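Local coordinates for protein SxtG (Microseira wollei, PDB 6U1R) that probably transfers an amidino group from a donor to an amine acceptor as one of the enzymes of the saxitoxin biosynthetic pathway, at residues A[308-313]-A[359-364]; A[152-157]-A[188-193]; A[133-138]-A[161-166]. One frame throughout, in Å; residues are numbered along the deposited sequence.

Contact 1 (A[308-313]-A[359-364]); sequences PQNQLR and YYPFLG
Asn310, which packs against Pro361, ties its amide oxygen back into its own loop: the N-H of Leu312 meets Asn310 OD1 at 2.9 Å, in the carbonyl plane and on a lone pair. This closes an Asx turn. The backbone N of Arg313 also points at OD1, but that approach is too short to trust, and the arginine is poorly ordered. The first torsion (chi1 63°) carries the amide toward the neighbouring loop, and the second (chi2 65°) turns OD1 to the backbone N-H and ND2 to the proline. There Asn310 ND2 rests 3.6 Å from Pro361 CG, a van der Waals contact between side chains that lie alongside and antiparallel. The pairing joins the loop after strand 297-300 to the one after strand 350-354, in which residues 360-361 belong to a 3-10 segment. Both are strand-connecting loops of what is probably the alpha/beta propeller of the amidinotransferase family. At the Pro308 end, Pro308 meets the Tyr360 ring at its edge, CG lying 3.7 Å from CE2, with the proline set crosswise to the tyrosine. The opposite flank is looser, with Leu312 CD1 at 4.2 Å from Pro361 CB. Met85 of helix 83-102 packs on both Leu312 and Pro361, and Tyr81 OH bonds to Pro361 O. The side chain of Tyr360 is about 8 Å from that of Cys368, the predicted amidino-cysteine nucleophile.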
# COMPACT_ATOMS: atom_id res chain seq x y z
N PRO A 308 3.98 6.23 -36.06
CA PRO A 308 4.91 7.23 -35.54
C PRO A 308 6.32 6.65 -35.53
O PRO A 308 6.52 5.46 -35.33
CB PRO A 308 4.41 7.49 -34.12
CG PRO A 308 3.01 6.90 -34.07
CD PRO A 308 3.03 5.77 -35.03
N GLN A 309 7.32 7.51 -35.75
CA GLN A 309 8.70 7.06 -35.71
C GLN A 309 9.50 7.84 -34.68
O GLN A 309 9.30 9.05 -34.50
CB GLN A 309 9.36 7.17 -37.09
CG GLN A 309 10.60 6.29 -37.24
CD GLN A 309 10.32 4.80 -37.04
OE1 GLN A 309 10.06 4.34 -35.92
NE2 GLN A 309 10.35 4.05 -38.14
N ASN A 310 10.40 7.15 -33.99
CA ASN A 310 11.35 7.77 -33.08
C ASN A 310 12.60 6.91 -33.01
O ASN A 310 12.60 5.73 -33.39
CB ASN A 310 10.75 8.01 -31.68
CG ASN A 310 10.37 6.71 -30.96
OD1 ASN A 310 11.23 5.89 -30.63
ND2 ASN A 310 9.09 6.55 -30.67
N GLN A 311 13.69 7.50 -32.50
CA GLN A 311 14.98 6.82 -32.52
C GLN A 311 15.04 5.60 -31.60
O GLN A 311 16.01 4.84 -31.69
CB GLN A 311 16.10 7.83 -32.18
CG GLN A 311 16.18 8.29 -30.72
CD GLN A 311 16.79 9.68 -30.56
OE1 GLN A 311 16.13 10.70 -30.80
NE2 GLN A 311 18.05 9.73 -30.14
N LEU A 312 14.03 5.36 -30.76
CA LEU A 312 13.96 4.15 -29.94
C LEU A 312 12.88 3.17 -30.36
O LEU A 312 13.02 1.97 -30.10
CB LEU A 312 13.70 4.49 -28.46
CG LEU A 312 14.51 5.53 -27.70
CD1 LEU A 312 13.84 5.73 -26.36
CD2 LEU A 312 15.97 5.13 -27.50
N ARG A 313 11.78 3.67 -30.96
CA ARG A 313 10.60 2.93 -31.41
C ARG A 313 10.01 1.93 -30.42
O ARG A 313 10.23 0.72 -30.55
CB ARG A 313 10.87 2.20 -32.74
CG ARG A 313 12.06 1.21 -32.82
CD ARG A 313 12.92 1.62 -34.04
NE ARG A 313 13.62 0.57 -34.80
CZ ARG A 313 13.13 -0.61 -35.20
NH1 ARG A 313 11.92 -1.05 -34.88
NH2 ARG A 313 13.92 -1.39 -35.93
N TYR A 359 6.25 12.53 -27.02
CA TYR A 359 5.97 11.89 -25.75
C TYR A 359 5.89 10.37 -25.87
O TYR A 359 6.13 9.67 -24.88
CB TYR A 359 4.67 12.44 -25.18
CG TYR A 359 4.64 12.55 -23.66
CD1 TYR A 359 5.18 13.67 -23.02
CD2 TYR A 359 4.05 11.57 -22.88
CE1 TYR A 359 5.15 13.80 -21.64
CE2 TYR A 359 4.02 11.69 -21.49
CZ TYR A 359 4.57 12.79 -20.87
OH TYR A 359 4.53 12.92 -19.51
N TYR A 360 5.59 9.86 -27.06
CA TYR A 360 5.35 8.42 -27.21
C TYR A 360 6.51 7.55 -26.74
O TYR A 360 6.24 6.45 -26.21
CB TYR A 360 5.02 8.09 -28.67
CG TYR A 360 3.72 8.66 -29.22
CD1 TYR A 360 2.82 9.37 -28.43
CD2 TYR A 360 3.39 8.45 -30.55
CE1 TYR A 360 1.65 9.88 -28.97
CE2 TYR A 360 2.23 8.94 -31.09
CZ TYR A 360 1.36 9.65 -30.30
OH TYR A 360 0.20 10.14 -30.82
N PRO A 361 7.78 7.92 -26.93
CA PRO A 361 8.87 7.04 -26.44
C PRO A 361 8.89 6.91 -24.93
O PRO A 361 9.55 6.00 -24.41
CB PRO A 361 10.15 7.73 -26.94
CG PRO A 361 9.73 8.74 -27.93
CD PRO A 361 8.30 9.09 -27.65
N PHE A 362 8.20 7.80 -24.22
CA PHE A 362 8.04 7.68 -22.77
C PHE A 362 6.82 6.86 -22.39
O PHE A 362 6.43 6.85 -21.22
CB PHE A 362 7.97 9.08 -22.16
CG PHE A 362 9.20 9.90 -22.43
CD1 PHE A 362 9.31 10.61 -23.62
CD2 PHE A 362 10.27 9.91 -21.54
CE1 PHE A 362 10.45 11.35 -23.91
CE2 PHE A 362 11.42 10.64 -21.81
CZ PHE A 362 11.52 11.35 -23.00
N LEU A 363 6.21 6.18 -23.38
CA LEU A 363 5.20 5.15 -23.22
C LEU A 363 3.82 5.70 -22.87
O LEU A 363 3.02 5.02 -22.21
CB LEU A 363 5.63 4.13 -22.16
CG LEU A 363 7.01 3.50 -22.40
CD1 LEU A 363 7.24 2.33 -21.45
CD2 LEU A 363 7.19 3.07 -23.84
N GLY A 364 3.53 6.92 -23.31
CA GLY A 364 2.19 7.46 -23.13
C GLY A 364 1.84 8.55 -24.12
O GLY A 364 2.70 9.11 -24.81

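Contact 2 (A[152-157]-A[188-193]); sequences ADRNRY and AQYDFN
Tyr190 reaches out of its loop to give its phenol hydrogen to Ala152 O, with 2.7 Å between OH and that oxygen. The donor sits nearly in line with the carbonyl, at a C=O...donor angle of 165°, and the oxygen lies in the plane of the ring. Tyr190 CG stands beside its own backbone N, and the CB of the preceding Gln189 backs one ring face, 4.0 Å above its centre. Arg154 comes in at the CE2 edge of the ring, while Ala152 O lies nearer CE1. Its CG also lies beside the backbone N (chi1 -70°), and from there the arginine chain runs extended to NE, carrying the guanidinium past the hydroxyl. Arg154 CG is 3.7 Å from Tyr190 OH, and Tyr190 CE2 stands 3.6 Å above the guanidinium plane, offset toward its rim. The two planes are 78° apart; the ring thus presents an edge to the guanidinium face, and this is no cation-pi stack. Arg154 NH2 is held by Leu185 O and by a salt bridge to Asp187, which fixes the rotation of the group. Ile56 of helix 53-57 packs on Ala152 and Tyr190, and the side chain of Ala152 is about 5 Å from that of Asp215, a predicted active-site residue. One buried carbonyl is therefore satisfied by a phenol, while the nearby positive charge is probably balanced by Asp187 and not by the ring.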
# COMPACT_ATOMS: atom_id res chain seq x y z
N ALA A 152 3.57 -4.38 -11.00
CA ALA A 152 4.39 -5.58 -11.23
C ALA A 152 5.81 -5.26 -11.68
O ALA A 152 6.70 -6.10 -11.53
CB ALA A 152 3.72 -6.48 -12.27
N ASP A 153 6.04 -4.07 -12.23
CA ASP A 153 7.35 -3.71 -12.75
C ASP A 153 8.26 -3.23 -11.62
O ASP A 153 8.05 -2.16 -11.03
CB ASP A 153 7.19 -2.65 -13.84
CG ASP A 153 8.48 -2.41 -14.61
OD1 ASP A 153 9.56 -2.51 -13.99
OD2 ASP A 153 8.41 -2.11 -15.82
N ARG A 154 9.26 -4.06 -11.29
CA ARG A 154 10.21 -3.75 -10.23
C ARG A 154 10.81 -2.36 -10.36
O ARG A 154 11.03 -1.68 -9.36
CB ARG A 154 11.33 -4.79 -10.22
CG ARG A 154 10.91 -6.17 -9.77
CD ARG A 154 12.00 -7.17 -10.12
NE ARG A 154 11.76 -8.49 -9.53
CZ ARG A 154 12.32 -9.61 -9.96
NH1 ARG A 154 13.16 -9.59 -11.01
NH2 ARG A 154 12.06 -10.76 -9.34
N ASN A 155 11.13 -1.92 -11.58
CA ASN A 155 11.76 -0.61 -11.71
C ASN A 155 10.83 0.54 -11.34
O ASN A 155 11.30 1.66 -11.15
CB ASN A 155 12.27 -0.41 -13.13
CG ASN A 155 13.38 -1.36 -13.48
OD1 ASN A 155 13.13 -2.50 -13.86
ND2 ASN A 155 14.64 -0.91 -13.33
N ARG A 156 9.53 0.28 -11.24
CA ARG A 156 8.55 1.31 -10.90
C ARG A 156 8.12 1.27 -9.43
O ARG A 156 7.18 1.95 -9.05
CB ARG A 156 7.34 1.18 -11.84
CG ARG A 156 7.75 1.06 -13.31
CD ARG A 156 6.57 1.14 -14.26
NE ARG A 156 6.03 2.50 -14.37
CZ ARG A 156 5.08 2.85 -15.23
NH1 ARG A 156 4.57 1.96 -16.06
NH2 ARG A 156 4.68 4.12 -15.28
N TYR A 157 8.86 0.53 -8.59
CA TYR A 157 8.49 0.31 -7.19
C TYR A 157 8.31 1.61 -6.41
O TYR A 157 7.51 1.66 -5.46
CB TYR A 157 9.59 -0.50 -6.51
CG TYR A 157 9.18 -1.52 -5.46
CD1 TYR A 157 8.27 -2.53 -5.76
CD2 TYR A 157 9.78 -1.52 -4.22
CE1 TYR A 157 7.96 -3.49 -4.81
CE2 TYR A 157 9.49 -2.47 -3.28
CZ TYR A 157 8.58 -3.46 -3.58
OH TYR A 157 8.32 -4.39 -2.59
N ALA A 188 8.74 -15.68 -8.62
CA ALA A 188 7.51 -16.45 -8.78
C ALA A 188 6.36 -15.65 -9.41
O ALA A 188 5.38 -16.25 -9.86
CB ALA A 188 7.05 -17.02 -7.44
N GLN A 189 6.45 -14.32 -9.41
CA GLN A 189 5.42 -13.46 -10.01
C GLN A 189 5.50 -13.44 -11.54
O GLN A 189 4.59 -12.91 -12.18
CB GLN A 189 5.56 -12.04 -9.43
CG GLN A 189 4.49 -11.03 -9.91
CD GLN A 189 3.06 -11.43 -9.55
OE1 GLN A 189 2.84 -12.31 -8.73
NE2 GLN A 189 2.08 -10.77 -10.19
N TYR A 190 6.53 -14.06 -12.14
CA TYR A 190 6.74 -13.98 -13.58
C TYR A 190 6.95 -15.38 -14.15
O TYR A 190 7.61 -16.22 -13.53
CB TYR A 190 7.95 -13.08 -13.91
CG TYR A 190 7.98 -11.79 -13.12
CD1 TYR A 190 7.14 -10.74 -13.43
CD2 TYR A 190 8.85 -11.64 -12.04
CE1 TYR A 190 7.17 -9.55 -12.69
CE2 TYR A 190 8.89 -10.47 -11.30
CZ TYR A 190 8.04 -9.42 -11.63
OH TYR A 190 8.10 -8.27 -10.87
N ASP A 191 6.40 -15.61 -15.34
CA ASP A 191 6.52 -16.88 -16.05
C ASP A 191 7.77 -16.82 -16.91
O ASP A 191 7.77 -16.25 -18.00
CB ASP A 191 5.27 -17.13 -16.89
CG ASP A 191 5.33 -18.43 -17.68
OD1 ASP A 191 6.36 -19.13 -17.62
OD2 ASP A 191 4.35 -18.71 -18.40
N PHE A 192 8.86 -17.42 -16.44
CA PHE A 192 10.09 -17.34 -17.21
C PHE A 192 10.11 -18.32 -18.38
O PHE A 192 11.07 -18.30 -19.16
CB PHE A 192 11.29 -17.56 -16.29
CG PHE A 192 11.57 -16.37 -15.40
CD1 PHE A 192 12.30 -15.29 -15.88
CD2 PHE A 192 11.06 -16.32 -14.11
CE1 PHE A 192 12.54 -14.19 -15.07
CE2 PHE A 192 11.31 -15.22 -13.29
CZ PHE A 192 12.05 -14.15 -13.77
N ASN A 193 9.07 -19.13 -18.57
CA ASN A 193 8.93 -19.94 -19.77
C ASN A 193 7.93 -19.33 -20.75
O ASN A 193 7.49 -20.02 -21.68
CB ASN A 193 8.51 -21.36 -19.39
CG ASN A 193 9.51 -22.02 -18.46
OD1 ASN A 193 10.72 -21.85 -18.61
ND2 ASN A 193 9.01 -22.76 -17.47

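Contact 3 (A[133-138]-A[161-166]); sequences ANPRDV and WAYRDL
Tyr163 holds CG anti to its carbonyl carbon (chi1 -55°), which aims the long axis of the phenol, from CB to OH, at Pro135; chi2 of 85° then turns the CE2 edge of the ring to Pro135 CB. The hydroxyl oxygen sits over the face of the pyrrolidine ring: Tyr163 OH lies 3.4 Å from Pro135 CA and 3.8 Å from Pro135 CD. The nitrogen of Pro135 is close to the same oxygen, but as a proline it has no N-H to offer, and the approach remains plain packing. Alongside, the carbon edge of the phenol adds an apolar touch, Tyr163 CE2 to Pro135 CB at 3.8 Å. The two side chains stand roughly perpendicular, and the proline meets the aromatic ring obliquely. Tyr163 is the only residue of 161-166 that touches 133-138. On the other side the backbone is coiled into a short, weakly bonded helix, where Asp137 N reaches Asn134 O at 3.1 Å. Asn134, next in the chain to Pro135, is the link toward the predicted active site: its ND2 bonds to Phe362 O, and its side chain is about 3 Å from that of Cys368, the predicted nucleophile. Phe139, just beyond the short helix, meets the Tyr163 ring edge-to-face, and Ile41 of strand 37-42 packs on the same tyrosine and on Leu166 of helix 164-172, so Tyr163 touches both helix 135-138 and strand 37-42.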
# COMPACT_ATOMS: atom_id res chain seq x y z
N ALA A 133 6.52 10.27 -16.24
CA ALA A 133 5.79 10.71 -17.42
C ALA A 133 4.34 10.24 -17.44
O ALA A 133 3.50 10.86 -18.10
CB ALA A 133 6.52 10.23 -18.69
N ASN A 134 4.00 9.18 -16.70
CA ASN A 134 2.70 8.52 -16.82
C ASN A 134 2.00 8.42 -15.46
O ASN A 134 1.89 7.33 -14.89
CB ASN A 134 2.85 7.11 -17.40
CG ASN A 134 3.48 7.10 -18.79
OD1 ASN A 134 2.78 7.26 -19.78
ND2 ASN A 134 4.78 6.87 -18.86
N PRO A 135 1.49 9.54 -14.93
CA PRO A 135 0.71 9.45 -13.68
C PRO A 135 -0.43 8.43 -13.73
O PRO A 135 -0.79 7.84 -12.69
CB PRO A 135 0.15 10.88 -13.50
CG PRO A 135 0.81 11.72 -14.49
CD PRO A 135 1.46 10.87 -15.53
N ARG A 136 -1.03 8.24 -14.91
CA ARG A 136 -2.18 7.34 -15.06
C ARG A 136 -1.83 5.90 -14.69
O ARG A 136 -2.72 5.12 -14.32
CB ARG A 136 -2.69 7.41 -16.51
CG ARG A 136 -3.97 6.65 -16.82
CD ARG A 136 -5.23 7.37 -16.36
NE ARG A 136 -5.33 8.73 -16.90
CZ ARG A 136 -6.35 9.55 -16.65
NH1 ARG A 136 -7.39 9.12 -15.94
NH2 ARG A 136 -6.35 10.78 -17.13
N ASP A 137 -0.56 5.50 -14.82
CA ASP A 137 -0.19 4.11 -14.55
C ASP A 137 -0.16 3.79 -13.06
O ASP A 137 -0.34 2.63 -12.67
CB ASP A 137 1.20 3.80 -15.11
CG ASP A 137 1.30 3.96 -16.61
OD1 ASP A 137 0.26 4.19 -17.27
OD2 ASP A 137 2.45 3.86 -17.13
N VAL A 138 0.07 4.79 -12.22
CA VAL A 138 0.57 4.60 -10.86
C VAL A 138 -0.56 4.68 -9.84
O VAL A 138 -0.48 4.08 -8.77
CB VAL A 138 1.67 5.64 -10.56
CG1 VAL A 138 2.19 5.51 -9.12
CG2 VAL A 138 2.80 5.49 -11.58
N TRP A 161 6.88 8.37 -5.58
CA TRP A 161 7.60 9.35 -4.75
C TRP A 161 7.50 10.77 -5.31
O TRP A 161 7.33 11.73 -4.54
CB TRP A 161 9.06 8.91 -4.61
CG TRP A 161 9.25 7.91 -3.49
CD1 TRP A 161 8.29 7.11 -2.90
CD2 TRP A 161 10.47 7.63 -2.80
NE1 TRP A 161 8.85 6.36 -1.90
CE2 TRP A 161 10.19 6.66 -1.81
CE3 TRP A 161 11.78 8.12 -2.92
CZ2 TRP A 161 11.17 6.17 -0.95
CZ3 TRP A 161 12.75 7.63 -2.06
CH2 TRP A 161 12.44 6.66 -1.09
N ALA A 162 7.58 10.93 -6.63
CA ALA A 162 7.53 12.29 -7.18
C ALA A 162 6.21 12.99 -6.88
O ALA A 162 6.16 14.23 -6.90
CB ALA A 162 7.76 12.26 -8.69
N TYR A 163 5.16 12.23 -6.56
CA TYR A 163 3.82 12.74 -6.33
C TYR A 163 3.47 12.95 -4.86
O TYR A 163 2.36 13.40 -4.57
CB TYR A 163 2.80 11.77 -6.93
CG TYR A 163 3.02 11.48 -8.39
CD1 TYR A 163 3.90 10.48 -8.79
CD2 TYR A 163 2.35 12.19 -9.37
CE1 TYR A 163 4.12 10.21 -10.12
CE2 TYR A 163 2.54 11.91 -10.69
CZ TYR A 163 3.44 10.93 -11.07
OH TYR A 163 3.62 10.68 -12.39
N ARG A 164 4.35 12.61 -3.92
CA ARG A 164 3.94 12.60 -2.52
C ARG A 164 3.67 14.00 -1.97
O ARG A 164 2.83 14.15 -1.08
CB ARG A 164 4.99 11.87 -1.68
CG ARG A 164 4.88 10.33 -1.76
CD ARG A 164 3.50 9.80 -1.32
NE ARG A 164 3.33 8.35 -1.56
CZ ARG A 164 3.92 7.43 -0.81
NH1 ARG A 164 4.72 7.81 0.17
NH2 ARG A 164 3.73 6.15 -1.03
N ASP A 165 4.36 15.03 -2.47
CA ASP A 165 4.00 16.39 -2.07
C ASP A 165 2.53 16.68 -2.39
O ASP A 165 1.80 17.24 -1.56
CB ASP A 165 4.89 17.41 -2.79
CG ASP A 165 6.29 17.48 -2.23
OD1 ASP A 165 6.49 17.15 -1.04
OD2 ASP A 165 7.20 17.89 -2.98
N LEU A 166 2.10 16.34 -3.60
CA LEU A 166 0.72 16.58 -4.00
C LEU A 166 -0.24 15.71 -3.19
O LEU A 166 -1.29 16.19 -2.73
CB LEU A 166 0.57 16.30 -5.50
CG LEU A 166 1.10 17.42 -6.41
CD1 LEU A 166 1.30 16.90 -7.82
CD2 LEU A 166 0.15 18.64 -6.38

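In the fold
Going from the N terminus, contact 3 opens first at 133-138, and contact 2 opens at 152-157 before contact 3 closes at 161-166; contact 2 then closes at 188-193, so the two cross. The loop of contact 3 takes in strands 139-142 and 145-148, that of contact 2 helix 164-172 and strand 176-179. A salt bridge from Arg156 to Asp137 joins them. Contact 1 follows in series, bringing 359-364 back to 308-313 around helix 338-346 and its flanking strands. It reaches contact 3 through Tyr359 OH to Ala133 O and Phe362 O to Asn134 ND2, both probable hydrogen bonds, but does not touch contact 2.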